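Rho guanyl nucleotide exchange factor (Rom2), putative (Aspergillus fumigatus Af293, PDB 5O51) probably acts as a guanine nucleotide exchange factor for Rho-type GTPases, represented here by its CNH domain, a seven-bladed beta-propeller. Local coordinates at residues A[69-74]-A[125-130]; A[234-239]-A[248-253]. All coordinates share one frame; numbering follows the deposited sequence.

Contact 1 of 2, residues A[69-74]-A[125-130]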
ATOM      1  N   ASP A  69      -3.571  -8.466  -2.193  1.00 35.03           N
ATOM      2  CA  ASP A  69      -4.626  -7.978  -1.287  1.00 37.99           C
ATOM      3  C   ASP A  69      -5.810  -8.953  -1.305  1.00 42.82           C
ATOM      4  O   ASP A  69      -5.742 -10.036  -1.975  1.00 39.12           O
ATOM      5  CB  ASP A  69      -5.090  -6.601  -1.734  1.00 39.91           C
ATOM      6  CG  ASP A  69      -5.564  -5.697  -0.554  1.00 53.33           C
ATOM      7  OD1 ASP A  69      -5.911  -6.184   0.565  1.00 42.10           O
ATOM      8  OD2 ASP A  69      -5.591  -4.484  -0.792  1.00 64.07           O
ATOM      9  N   THR A  70      -6.853  -8.617  -0.538  1.00 40.54           N
ATOM     10  CA  THR A  70      -8.120  -9.402  -0.445  1.00 45.60           C
ATOM     11  C   THR A  70      -9.351  -8.515  -0.579  1.00 48.52           C
ATOM     12  O   THR A  70      -9.235  -7.341  -0.339  1.00 47.46           O
ATOM     13  CB  THR A  70      -8.328 -10.074   0.933  1.00 49.17           C
ATOM     14  OG1 THR A  70      -8.104  -9.108   1.972  1.00 48.14           O
ATOM     15  CG2 THR A  70      -7.420 -11.290   1.118  1.00 48.81           C
ATOM     16  N   LEU A  71     -10.502  -9.101  -0.964  1.00 51.18           N
ATOM     17  CA  LEU A  71     -11.882  -8.583  -0.693  1.00 45.66           C
ATOM     18  C   LEU A  71     -12.551  -9.602   0.174  1.00 47.02           C
ATOM     19  O   LEU A  71     -13.082 -10.580  -0.328  1.00 47.37           O
ATOM     20  CB  LEU A  71     -12.719  -8.506  -1.972  1.00 50.22           C
ATOM     21  CG  LEU A  71     -12.688  -7.243  -2.812  1.00 58.03           C
ATOM     22  CD1 LEU A  71     -11.296  -7.114  -3.340  1.00 62.57           C
ATOM     23  CD2 LEU A  71     -13.704  -7.293  -3.972  1.00 58.58           C
ATOM     24  N   GLU A  72     -12.528  -9.418   1.477  1.00 46.73           N
ATOM     25  CA  GLU A  72     -12.872 -10.516   2.393  1.00 57.59           C
ATOM     26  C   GLU A  72     -14.384 -10.829   2.326  1.00 54.38           C
ATOM     27  O   GLU A  72     -14.801 -11.990   2.518  1.00 50.79           O
ATOM     28  CB  GLU A  72     -12.381 -10.189   3.833  1.00 66.97           C
ATOM     29  CG  GLU A  72     -12.248 -11.387   4.784  1.00 75.88           C
ATOM     30  CD  GLU A  72     -10.801 -11.884   5.020  1.00 77.34           C
ATOM     31  OE1 GLU A  72     -10.133 -12.251   4.043  1.00 67.94           O
ATOM     32  OE2 GLU A  72     -10.339 -11.963   6.190  1.00 78.68           O
ATOM     33  N   GLU A  73     -15.165  -9.809   1.979  1.00 53.24           N
ATOM     34  CA  GLU A  73     -16.622  -9.901   1.892  1.00 65.98           C
ATOM     35  C   GLU A  73     -17.052 -10.844   0.768  1.00 64.25           C
ATOM     36  O   GLU A  73     -18.089 -11.526   0.920  1.00 55.02           O
ATOM     37  CB  GLU A  73     -17.242  -8.492   1.715  1.00 68.49           C
ATOM     38  CG  GLU A  73     -18.748  -8.438   1.503  1.00 86.32           C
ATOM     39  CD  GLU A  73     -19.553  -8.859   2.729  1.00 95.24           C
ATOM     40  OE1 GLU A  73     -19.444  -8.190   3.782  1.00108.81           O
ATOM     41  OE2 GLU A  73     -20.310  -9.849   2.639  1.00 92.71           O
ATOM     42  N   TYR A  74     -16.256 -10.845  -0.324  1.00 57.06           N
ATOM     43  CA  TYR A  74     -16.457 -11.681  -1.525  1.00 55.08           C
ATOM     44  C   TYR A  74     -15.525 -12.890  -1.608  1.00 49.99           C
ATOM     45  O   TYR A  74     -15.445 -13.563  -2.638  1.00 46.94           O
ATOM     46  CB  TYR A  74     -16.258 -10.810  -2.755  1.00 57.39           C
ATOM     47  CG  TYR A  74     -17.361  -9.834  -2.834  1.00 62.45           C
ATOM     48  CD1 TYR A  74     -17.305  -8.636  -2.151  1.00 72.07           C
ATOM     49  CD2 TYR A  74     -18.523 -10.148  -3.526  1.00 68.93           C
ATOM     50  CE1 TYR A  74     -18.370  -7.747  -2.188  1.00 82.27           C
ATOM     51  CE2 TYR A  74     -19.590  -9.274  -3.578  1.00 73.36           C
ATOM     52  CZ  TYR A  74     -19.511  -8.069  -2.911  1.00 84.01           C
ATOM     53  OH  TYR A  74     -20.564  -7.187  -2.976  1.00 82.79           O
ATOM     54  N   HIS A 125     -18.678  -1.644  -3.931  1.00115.35           N
ATOM     55  CA  HIS A 125     -17.298  -1.341  -3.580  1.00103.02           C
ATOM     56  C   HIS A 125     -16.312  -2.038  -4.499  1.00 81.23           C
ATOM     57  O   HIS A 125     -16.670  -2.983  -5.137  1.00 69.97           O
ATOM     58  CB  HIS A 125     -17.038  -1.529  -2.089  1.00 93.45           C
ATOM     59  CG  HIS A 125     -17.193  -2.925  -1.576  1.00 95.08           C
ATOM     60  ND1 HIS A 125     -16.374  -3.959  -1.972  1.00 87.21           N
ATOM     61  CD2 HIS A 125     -17.984  -3.425  -0.592  1.00 89.05           C
ATOM     62  CE1 HIS A 125     -16.674  -5.039  -1.272  1.00 95.73           C
ATOM     63  NE2 HIS A 125     -17.646  -4.740  -0.427  1.00 89.00           N
ATOM     64  N   LEU A 126     -15.074  -1.533  -4.554  1.00 81.73           N
ATOM     65  CA  LEU A 126     -14.330  -1.441  -5.822  1.00 74.17           C
ATOM     66  C   LEU A 126     -12.879  -1.899  -5.830  1.00 67.06           C
ATOM     67  O   LEU A 126     -12.281  -2.068  -4.783  1.00 58.96           O
ATOM     68  CB  LEU A 126     -14.384   0.010  -6.293  1.00 74.67           C
ATOM     69  CG  LEU A 126     -15.770   0.577  -6.582  1.00 75.67           C
ATOM     70  CD1 LEU A 126     -15.602   2.055  -6.872  1.00 85.94           C
ATOM     71  CD2 LEU A 126     -16.460  -0.118  -7.748  1.00 74.95           C
ATOM     72  N   VAL A 127     -12.359  -2.120  -7.041  1.00 59.53           N
ATOM     73  CA  VAL A 127     -10.955  -2.441  -7.320  1.00 58.90           C
ATOM     74  C   VAL A 127     -10.467  -1.542  -8.500  1.00 51.99           C
ATOM     75  O   VAL A 127     -11.084  -1.575  -9.525  1.00 52.70           O
ATOM     76  CB  VAL A 127     -10.812  -3.930  -7.744  1.00 54.62           C
ATOM     77  CG1 VAL A 127      -9.371  -4.302  -8.025  1.00 55.94           C
ATOM     78  CG2 VAL A 127     -11.357  -4.872  -6.691  1.00 59.96           C
ATOM     79  N   CYS A 128      -9.388  -0.762  -8.349  1.00 53.60           N
ATOM     80  CA  CYS A 128      -8.798   0.015  -9.475  1.00 53.67           C
ATOM     81  C   CYS A 128      -7.478  -0.548  -9.858  1.00 56.30           C
ATOM     82  O   CYS A 128      -6.676  -0.847  -8.982  1.00 56.21           O
ATOM     83  CB  CYS A 128      -8.521   1.480  -9.162  1.00 54.88           C
ATOM     84  SG  CYS A 128      -9.761   2.217  -8.135  1.00 78.35           S
ATOM     85  N   SER A 129      -7.239  -0.646 -11.158  1.00 54.42           N
ATOM     86  CA  SER A 129      -5.921  -0.976 -11.716  1.00 60.26           C
ATOM     87  C   SER A 129      -5.396   0.177 -12.558  1.00 59.97           C
ATOM     88  O   SER A 129      -6.127   0.750 -13.343  1.00 71.50           O
ATOM     89  CB  SER A 129      -6.017  -2.208 -12.582  1.00 61.56           C
ATOM     90  OG  SER A 129      -6.918  -1.975 -13.610  1.00 78.43           O
ATOM     91  N   VAL A 130      -4.127   0.506 -12.379  1.00 57.71           N
ATOM     92  CA  VAL A 130      -3.501   1.666 -12.968  1.00 53.68           C
ATOM     93  C   VAL A 130      -2.334   1.200 -13.816  1.00 63.58           C
ATOM     94  O   VAL A 130      -1.438   0.540 -13.305  1.00 60.07           O
ATOM     95  CB  VAL A 130      -2.970   2.558 -11.868  1.00 61.48           C
ATOM     96  CG1 VAL A 130      -2.239   3.781 -12.439  1.00 61.99           C
ATOM     97  CG2 VAL A 130      -4.117   2.948 -10.943  1.00 64.92           C
TER
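His125 and Tyr74 bring their rings together at the outer end of this contact, while Leu71 and Val127 meet in its buried part. Starting from CB of His125, the imidazole is set by chi1 of 64°, which places CG between the backbone N and the carbonyl carbon and carries the ring across toward residues 69-74. CB and CG serve as the stalk, and the contact is made by the far side of the ring. Its CE1 lies 3.3 Å from CE1 of Tyr74, at the edge of the phenol ring and near its plane, and it also approaches CD1 of the same ring. NE2, the next atom round the imidazole, comes within 3.6 Å of Tyr74 CE1, again in the plane of the phenol ring. The two planes are steeply inclined, at 79°, with centroids 5.4 Å apart, an oblique meeting of rings. Glu73 adds a looser touch: its CG sits at the imidazole edge, 4.3 Å from NE2, whereas its carboxylate leads away. In the beta-propeller, the end of strand 65-71, first strand of one blade, and the turn that follows it lie against strand 125-132, second strand of the next blade. A weak backbone bond from Tyr74 N to Leu71 O spans the turn. Deeper between the blades, CD1 of Leu71 touches CG2 of Val127 at 4.0 Å, the two side chains slanting across each other. Leu78 of strand 76-81 packs on both, and Ala118 of strand 115-120 also meets Leu71.

Contact 2 of 2, residues A[234-239]-A[248-253]; sequences ERMNGE and SFFVNR
Met236 and Phe250 meet across a propeller blade, sulfur to ring edge, beside a tight beta-hairpin. The hairpin joins strands 230-236 and 239-244 through a type II' turn from Met236 to Glu239, closed by paired backbone bonds, Met236 N to Glu239 O and Glu239 N to Met236 O. Strand 247-251 runs along the other side of strand 239-244, and Phe250 reaches from it toward the turn. The Met-aromatic contact is fully edgewise: SD of Met236 lies in the ring plane, 3.9 Å from CE1 of Phe250. Met236 has its CG beside the backbone N and runs straight on to SD before bending at chi3, 63°, so that the sulfur rather than the terminal methyl faces the ring.

Glu239 approaches the neighbouring corner of the same ring. Its chain is extended beyond CG, and OE1 stands 4.0 Å from Phe250 CD1, with the carboxylate and ring planes 41° apart. The main partner of this oxygen is Arg259, which forms a salt bridge with OE1 and a cation-pi contact with Phe250; one arginine thus ties the carboxylate and the ring together, and probably favours the charged form of Glu239. Trp262, Leu241 and Ile293 help to surround the phenyl group, which is buried.

Nearer the end of the strand, side chains give way to backbone. No hydrogen bond joins the two segments; Val251 pairs through its backbone with Phe240, the residue after Glu239. The carbonyl O of Val251 nevertheless comes 3.2 Å from CA of Glu239, a CA-H...O contact bent to 121° at the hydrogen, and 3.4 Å from CB of Glu239.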
ATOM      1  N   GLU A 234      -4.244  10.582   4.794  1.00 47.43           N
ATOM      2  CA  GLU A 234      -4.891  10.042   5.980  1.00 55.51           C
ATOM      3  C   GLU A 234      -5.858  11.065   6.576  1.00 56.23           C
ATOM      4  O   GLU A 234      -5.490  12.217   6.819  1.00 52.39           O
ATOM      5  CB  GLU A 234      -3.813   9.696   6.994  1.00 60.88           C
ATOM      6  CG  GLU A 234      -4.334   8.988   8.228  1.00 68.82           C
ATOM      7  CD  GLU A 234      -4.016   7.491   8.345  1.00 65.59           C
ATOM      8  OE1 GLU A 234      -3.415   6.824   7.444  1.00 52.43           O
ATOM      9  OE2 GLU A 234      -4.406   6.989   9.416  1.00 62.61           O
ATOM     10  N   ARG A 235      -7.077  10.628   6.875  1.00 60.62           N
ATOM     11  CA  ARG A 235      -8.093  11.477   7.513  1.00 55.98           C
ATOM     12  C   ARG A 235      -7.809  11.569   9.001  1.00 51.54           C
ATOM     13  O   ARG A 235      -7.522  10.573   9.636  1.00 49.44           O
ATOM     14  CB  ARG A 235      -9.457  10.860   7.248  1.00 64.43           C
ATOM     15  CG  ARG A 235     -10.644  11.645   7.780  1.00 83.01           C
ATOM     16  CD  ARG A 235     -11.908  11.391   6.944  1.00 82.48           C
ATOM     17  NE  ARG A 235     -12.991  12.335   7.232  1.00 86.60           N
ATOM     18  CZ  ARG A 235     -12.954  13.655   6.991  1.00 93.46           C
ATOM     19  NH1 ARG A 235     -11.881  14.256   6.466  1.00100.47           N
ATOM     20  NH2 ARG A 235     -14.002  14.407   7.297  1.00 95.13           N
ATOM     21  N   MET A 236      -7.841  12.762   9.579  1.00 53.98           N
ATOM     22  CA  MET A 236      -7.855  12.890  11.073  1.00 65.72           C
ATOM     23  C   MET A 236      -8.821  14.008  11.511  1.00 60.07           C
ATOM     24  O   MET A 236      -8.556  15.185  11.271  1.00 54.96           O
ATOM     25  CB  MET A 236      -6.455  13.159  11.623  1.00 69.01           C
ATOM     26  CG  MET A 236      -5.335  12.370  10.940  1.00 73.99           C
ATOM     27  SD  MET A 236      -3.727  12.668  11.675  1.00 77.63           S
ATOM     28  CE  MET A 236      -3.926  12.056  13.358  1.00 74.80           C
ATOM     29  N   ASN A 237      -9.960  13.639  12.105  1.00 62.63           N
ATOM     30  CA  ASN A 237     -11.060  14.598  12.362  1.00 60.98           C
ATOM     31  C   ASN A 237     -11.556  15.066  10.994  1.00 58.95           C
ATOM     32  O   ASN A 237     -11.645  14.248  10.064  1.00 70.33           O
ATOM     33  CB  ASN A 237     -10.584  15.800  13.214  1.00 60.07           C
ATOM     34  CG  ASN A 237      -9.665  15.383  14.339  1.00 72.95           C
ATOM     35  OD1 ASN A 237      -8.599  16.000  14.556  1.00 87.28           O
ATOM     36  ND2 ASN A 237     -10.057  14.318  15.059  1.00 67.42           N
ATOM     37  N   GLY A 238     -11.816  16.362  10.834  1.00 55.75           N
ATOM     38  CA  GLY A 238     -12.000  16.917   9.480  1.00 68.42           C
ATOM     39  C   GLY A 238     -10.779  17.568   8.844  1.00 62.83           C
ATOM     40  O   GLY A 238     -10.947  18.453   8.010  1.00 70.03           O
ATOM     41  N   GLU A 239      -9.565  17.168   9.251  1.00 66.70           N
ATOM     42  CA  GLU A 239      -8.318  17.539   8.536  1.00 67.22           C
ATOM     43  C   GLU A 239      -7.769  16.276   7.819  1.00 61.52           C
ATOM     44  O   GLU A 239      -7.966  15.170   8.289  1.00 60.36           O
ATOM     45  CB  GLU A 239      -7.244  18.088   9.509  1.00 68.57           C
ATOM     46  CG  GLU A 239      -7.681  19.160  10.514  1.00 72.68           C
ATOM     47  CD  GLU A 239      -6.630  19.461  11.613  1.00 80.44           C
ATOM     48  OE1 GLU A 239      -5.857  18.560  12.064  1.00 71.49           O
ATOM     49  OE2 GLU A 239      -6.582  20.637  12.045  1.00 88.47           O
ATOM     50  N   SER A 248       5.585  16.339   4.835  1.00 34.36           N
ATOM     51  CA  SER A 248       4.231  16.089   5.277  1.00 34.11           C
ATOM     52  C   SER A 248       3.631  17.334   5.851  1.00 36.36           C
ATOM     53  O   SER A 248       4.332  18.099   6.507  1.00 36.64           O
ATOM     54  CB  SER A 248       4.162  14.913   6.279  1.00 34.62           C
ATOM     55  OG  SER A 248       4.380  13.699   5.592  1.00 34.84           O
ATOM     56  N   PHE A 249       2.308  17.513   5.627  1.00 38.17           N
ATOM     57  CA  PHE A 249       1.581  18.575   6.296  1.00 39.19           C
ATOM     58  C   PHE A 249       0.053  18.346   6.288  1.00 40.37           C
ATOM     59  O   PHE A 249      -0.488  17.449   5.604  1.00 37.94           O
ATOM     60  CB  PHE A 249       1.919  19.900   5.621  1.00 40.81           C
ATOM     61  CG  PHE A 249       1.558  19.915   4.168  1.00 38.99           C
ATOM     62  CD1 PHE A 249       2.432  19.441   3.227  1.00 39.00           C
ATOM     63  CD2 PHE A 249       0.291  20.316   3.781  1.00 37.91           C
ATOM     64  CE1 PHE A 249       2.068  19.377   1.900  1.00 37.58           C
ATOM     65  CE2 PHE A 249      -0.071  20.295   2.465  1.00 39.18           C
ATOM     66  CZ  PHE A 249       0.823  19.846   1.518  1.00 41.51           C
ATOM     67  N   PHE A 250      -0.657  19.190   7.035  1.00 40.81           N
ATOM     68  CA  PHE A 250      -2.140  19.046   7.134  1.00 42.93           C
ATOM     69  C   PHE A 250      -2.920  20.000   6.195  1.00 42.49           C
ATOM     70  O   PHE A 250      -2.523  21.178   6.014  1.00 42.27           O
ATOM     71  CB  PHE A 250      -2.573  19.338   8.546  1.00 37.38           C
ATOM     72  CG  PHE A 250      -2.172  18.337   9.529  1.00 44.78           C
ATOM     73  CD1 PHE A 250      -2.949  17.203   9.726  1.00 42.85           C
ATOM     74  CD2 PHE A 250      -1.058  18.550  10.349  1.00 46.50           C
ATOM     75  CE1 PHE A 250      -2.569  16.249  10.639  1.00 41.45           C
ATOM     76  CE2 PHE A 250      -0.707  17.616  11.283  1.00 45.24           C
ATOM     77  CZ  PHE A 250      -1.450  16.459  11.426  1.00 44.39           C
ATOM     78  N   VAL A 251      -4.058  19.549   5.672  1.00 41.41           N
ATOM     79  CA  VAL A 251      -5.054  20.470   5.025  1.00 48.23           C
ATOM     80  C   VAL A 251      -6.459  20.276   5.601  1.00 58.22           C
ATOM     81  O   VAL A 251      -6.691  19.286   6.351  1.00 46.85           O
ATOM     82  CB  VAL A 251      -5.146  20.402   3.497  1.00 44.21           C
ATOM     83  CG1 VAL A 251      -3.806  20.687   2.856  1.00 49.78           C
ATOM     84  CG2 VAL A 251      -5.738  19.106   3.006  1.00 48.78           C
ATOM     85  N   ASN A 252      -7.370  21.214   5.266  1.00 60.10           N
ATOM     86  CA  ASN A 252      -8.773  21.166   5.752  1.00 74.07           C
ATOM     87  C   ASN A 252      -9.877  20.492   4.906  1.00 80.68           C
ATOM     88  O   ASN A 252     -10.941  20.175   5.469  1.00 85.53           O
ATOM     89  CB  ASN A 252      -9.288  22.574   6.143  1.00 68.22           C
ATOM     90  CG  ASN A 252      -9.491  23.497   4.947  1.00 64.77           C
ATOM     91  OD1 ASN A 252      -9.428  23.105   3.757  1.00 66.54           O
ATOM     92  ND2 ASN A 252      -9.684  24.766   5.264  1.00 67.90           N
ATOM     93  N   ARG A 253      -9.672  20.289   3.605  1.00 73.63           N
ATOM     94  CA  ARG A 253     -10.801  19.899   2.681  1.00 89.25           C
ATOM     95  C   ARG A 253     -11.313  21.178   2.065  1.00 84.61           C
ATOM     96  O   ARG A 253     -11.735  22.062   2.772  1.00 87.61           O
ATOM     97  CB  ARG A 253     -11.925  19.010   3.300  1.00 86.23           C
ATOM     98  CG  ARG A 253     -13.378  19.418   3.095  1.00 95.20           C
ATOM     99  CD  ARG A 253     -13.821  20.595   3.965  1.00105.53           C
ATOM    100  NE  ARG A 253     -14.922  20.313   4.892  1.00116.20           N
ATOM    101  CZ  ARG A 253     -16.230  20.466   4.638  1.00123.74           C
ATOM    102  NH1 ARG A 253     -16.687  20.876   3.452  1.00131.59           N
ATOM    103  NH2 ARG A 253     -17.110  20.184   5.594  1.00129.70           N
TER

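In the fold
Contacts 1 and 2 sit in different parts of one propeller ring and do not touch; their centres are 25 Å apart and their nearest atoms about 14 Å. The four-stranded sheet 180-210 comes between the blades involved in the chain order. Contact 1 joins two successive blades, whereas contact 2 lies within a single blade, and its centre is farther from the centre of the chain, 19 Å against 13 Å. Along the sequence, 69-74 and 125-130 are both complete before 234-239 begins. The ring is closed by strand 8-12 pairing with strand 327-333. Exchange activity would be expected of the RhoGEF region, which this CNH chain lacks.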